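Local coordinates for protein yhhW (Escherichia coli, PDB 1TQ5) that has quercetin 2,3-dioxygenase activity in vitro, opening the flavonol with dioxygen and releasing carbon monoxide, although its physiological role is unknown, at residues I185-G190 with S221-F226. Sequence-based numbering, arbitrary orientation.
Sequences IQVVKG and SEVLLF
Gln186 and Leu224 form a hydrogen-bonded antiparallel pair: Gln186 N donates to Leu224 O at 3.0 Å, within the carbonyl plane, and Leu224 N returns a bond to Gln186 O at 2.9 Å. Farther along, a classic beta bulge shifts the register. Val188 N and, weakly, Lys189 N both bind Glu222 O, the first at 2.9 Å but bent to 132° at the hydrogen, while Glu222 N reaches Lys189 O.

Apolar contacts line both faces. On one, Ile185 sets CG2 against Val223 CB (3.8 Å), and its other branch, CG1 anti to the carbonyl carbon (chi1 -66°), carries CD1 to Leu225 CD1; Val187 CG2 meets Val223 CG1. Cutting Ile185 back to an alanine removes CG2 and CD1, which is likely to open a gap beside Val223 and Leu225. Across the sheet, Val188 CG2 rests on Leu224 CG (3.7 Å), beside the Glu222 side chain, whose OE2 is hydrogen-bonded to Tyr67 of the N-terminal cupin domain.

Within the C-terminal cupin, strand 182-187 pairs on its other side with 204-208, and 221-228 with 161-167. Ile185 and Val223 face the interior of this beta-barrel, touching Ile213 and Ile215, respectively, of strand 213-217 on the facing wall.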
ATOM      1  N   ILE A 185      -2.847  -9.344  -0.472  1.00 17.94           N
ATOM      2  CA  ILE A 185      -2.395  -9.103  -1.820  1.00 15.50           C
ATOM      3  C   ILE A 185      -3.337  -8.093  -2.447  1.00 12.92           C
ATOM      4  O   ILE A 185      -4.556  -8.301  -2.492  1.00 12.08           O
ATOM      5  CB  ILE A 185      -2.392 -10.387  -2.657  1.00 19.07           C
ATOM      6  CG1 ILE A 185      -1.338 -11.351  -2.100  1.00 19.68           C
ATOM      7  CG2 ILE A 185      -2.123 -10.041  -4.123  1.00 17.54           C
ATOM      8  CD1 ILE A 185      -1.264 -12.669  -2.818  1.00 32.59           C
ATOM      9  N   GLN A 186      -2.759  -6.995  -2.919  1.00 13.98           N
ATOM     10  CA  GLN A 186      -3.511  -5.933  -3.567  1.00 15.47           C
ATOM     11  C   GLN A 186      -3.096  -5.944  -5.035  1.00 15.31           C
ATOM     12  O   GLN A 186      -1.911  -5.782  -5.350  1.00 16.12           O
ATOM     13  CB  GLN A 186      -3.150  -4.582  -2.951  1.00 13.07           C
ATOM     14  CG  GLN A 186      -3.994  -3.406  -3.454  1.00 16.68           C
ATOM     15  CD  GLN A 186      -5.470  -3.570  -3.141  1.00 18.26           C
ATOM     16  OE1 GLN A 186      -5.847  -4.264  -2.188  1.00 17.10           O
ATOM     17  NE2 GLN A 186      -6.318  -2.927  -3.939  1.00 15.27           N
ATOM     18  N   VAL A 187      -4.059  -6.154  -5.927  1.00 16.70           N
ATOM     19  CA  VAL A 187      -3.753  -6.169  -7.348  1.00 18.60           C
ATOM     20  C   VAL A 187      -3.730  -4.725  -7.858  1.00 17.34           C
ATOM     21  O   VAL A 187      -4.767  -4.063  -7.931  1.00 20.48           O
ATOM     22  CB  VAL A 187      -4.797  -6.970  -8.151  1.00 17.35           C
ATOM     23  CG1 VAL A 187      -4.361  -7.058  -9.620  1.00 21.70           C
ATOM     24  CG2 VAL A 187      -4.953  -8.377  -7.567  1.00 18.84           C
ATOM     25  N   VAL A 188      -2.541  -4.230  -8.185  1.00 19.57           N
ATOM     26  CA  VAL A 188      -2.417  -2.878  -8.705  1.00 22.10           C
ATOM     27  C   VAL A 188      -3.033  -2.853 -10.100  1.00 22.05           C
ATOM     28  O   VAL A 188      -3.754  -1.919 -10.463  1.00 21.89           O
ATOM     29  CB  VAL A 188      -0.943  -2.446  -8.774  1.00 24.13           C
ATOM     30  CG1 VAL A 188      -0.830  -1.050  -9.379  1.00 28.03           C
ATOM     31  CG2 VAL A 188      -0.339  -2.476  -7.381  1.00 26.84           C
ATOM     32  N   LYS A 189      -2.765  -3.893 -10.881  1.00 25.64           N
ATOM     33  CA  LYS A 189      -3.323  -3.977 -12.224  1.00 26.25           C
ATOM     34  C   LYS A 189      -3.166  -5.373 -12.805  1.00 26.02           C
ATOM     35  O   LYS A 189      -2.246  -6.100 -12.453  1.00 25.48           O
ATOM     36  CB  LYS A 189      -2.655  -2.956 -13.149  1.00 31.45           C
ATOM     37  CG  LYS A 189      -1.189  -3.234 -13.463  1.00 36.19           C
ATOM     38  CD  LYS A 189      -0.672  -2.268 -14.530  1.00 45.23           C
ATOM     39  CE  LYS A 189      -1.480  -2.392 -15.822  1.00 52.25           C
ATOM     40  NZ  LYS A 189      -1.071  -1.410 -16.867  1.00 53.96           N
ATOM     41  N   GLY A 190      -4.079  -5.744 -13.694  1.00 27.08           N
ATOM     42  CA  GLY A 190      -4.006  -7.051 -14.313  1.00 26.65           C
ATOM     43  C   GLY A 190      -5.035  -8.021 -13.775  1.00 26.78           C
ATOM     44  O   GLY A 190      -5.946  -7.638 -13.045  1.00 27.49           O
ATOM     45  N   SER A 221       0.481  -8.616 -15.073  1.00 27.16           N
ATOM     46  CA  SER A 221      -0.057  -8.006 -13.871  1.00 28.28           C
ATOM     47  C   SER A 221       1.015  -7.503 -12.926  1.00 26.91           C
ATOM     48  O   SER A 221       2.212  -7.674 -13.159  1.00 26.31           O
ATOM     49  CB  SER A 221      -0.920  -9.029 -13.124  1.00 27.69           C
ATOM     50  OG  SER A 221      -1.876  -9.625 -13.982  1.00 30.37           O
ATOM     51  N   GLU A 222       0.558  -6.872 -11.850  1.00 24.45           N
ATOM     52  CA  GLU A 222       1.440  -6.381 -10.804  1.00 23.62           C
ATOM     53  C   GLU A 222       0.632  -6.384  -9.520  1.00 21.92           C
ATOM     54  O   GLU A 222      -0.494  -5.889  -9.487  1.00 21.51           O
ATOM     55  CB  GLU A 222       1.935  -4.966 -11.097  1.00 24.97           C
ATOM     56  CG  GLU A 222       2.845  -4.417  -9.999  1.00 29.57           C
ATOM     57  CD  GLU A 222       3.399  -3.041 -10.321  1.00 42.45           C
ATOM     58  OE1 GLU A 222       4.065  -2.903 -11.372  1.00 48.89           O
ATOM     59  OE2 GLU A 222       3.172  -2.100  -9.525  1.00 39.33           O
ATOM     60  N   VAL A 223       1.195  -6.979  -8.476  1.00 22.76           N
ATOM     61  CA  VAL A 223       0.529  -7.028  -7.186  1.00 21.57           C
ATOM     62  C   VAL A 223       1.490  -6.617  -6.097  1.00 21.07           C
ATOM     63  O   VAL A 223       2.712  -6.704  -6.254  1.00 19.38           O
ATOM     64  CB  VAL A 223       0.013  -8.448  -6.838  1.00 23.92           C
ATOM     65  CG1 VAL A 223      -0.996  -8.912  -7.875  1.00 22.13           C
ATOM     66  CG2 VAL A 223       1.185  -9.420  -6.746  1.00 27.32           C
ATOM     67  N   LEU A 224       0.917  -6.145  -4.997  1.00 21.15           N
ATOM     68  CA  LEU A 224       1.679  -5.757  -3.828  1.00 20.77           C
ATOM     69  C   LEU A 224       1.389  -6.887  -2.856  1.00 20.83           C
ATOM     70  O   LEU A 224       0.224  -7.217  -2.613  1.00 19.40           O
ATOM     71  CB  LEU A 224       1.167  -4.434  -3.253  1.00 20.86           C
ATOM     72  CG  LEU A 224       1.261  -3.190  -4.146  1.00 20.98           C
ATOM     73  CD1 LEU A 224       0.732  -1.991  -3.393  1.00 27.18           C
ATOM     74  CD2 LEU A 224       2.714  -2.952  -4.560  1.00 24.29           C
ATOM     75  N   LEU A 225       2.438  -7.501  -2.324  1.00 18.44           N
ATOM     76  CA  LEU A 225       2.247  -8.594  -1.392  1.00 19.85           C
ATOM     77  C   LEU A 225       2.745  -8.184  -0.021  1.00 17.94           C
ATOM     78  O   LEU A 225       3.940  -7.950   0.183  1.00 20.35           O
ATOM     79  CB  LEU A 225       2.974  -9.856  -1.872  1.00 18.43           C
ATOM     80  CG  LEU A 225       2.651 -11.135  -1.083  1.00 22.97           C
ATOM     81  CD1 LEU A 225       2.745 -12.353  -1.995  1.00 30.31           C
ATOM     82  CD2 LEU A 225       3.599 -11.265   0.101  1.00 29.25           C
ATOM     83  N   PHE A 226       1.801  -8.071   0.908  1.00 20.38           N
ATOM     84  CA  PHE A 226       2.093  -7.689   2.281  1.00 19.21           C
ATOM     85  C   PHE A 226       2.234  -8.940   3.134  1.00 21.62           C
ATOM     86  O   PHE A 226       1.263  -9.675   3.291  1.00 22.16           O
ATOM     87  CB  PHE A 226       0.941  -6.860   2.847  1.00 17.35           C
ATOM     88  CG  PHE A 226       0.747  -5.532   2.177  1.00 20.89           C
ATOM     89  CD1 PHE A 226       1.375  -4.392   2.667  1.00 22.79           C
ATOM     90  CD2 PHE A 226      -0.102  -5.411   1.081  1.00 21.24           C
ATOM     91  CE1 PHE A 226       1.152  -3.148   2.076  1.00 27.83           C
ATOM     92  CE2 PHE A 226      -0.333  -4.182   0.484  1.00 17.86           C
ATOM     93  CZ  PHE A 226       0.295  -3.043   0.985  1.00 25.76           C
TER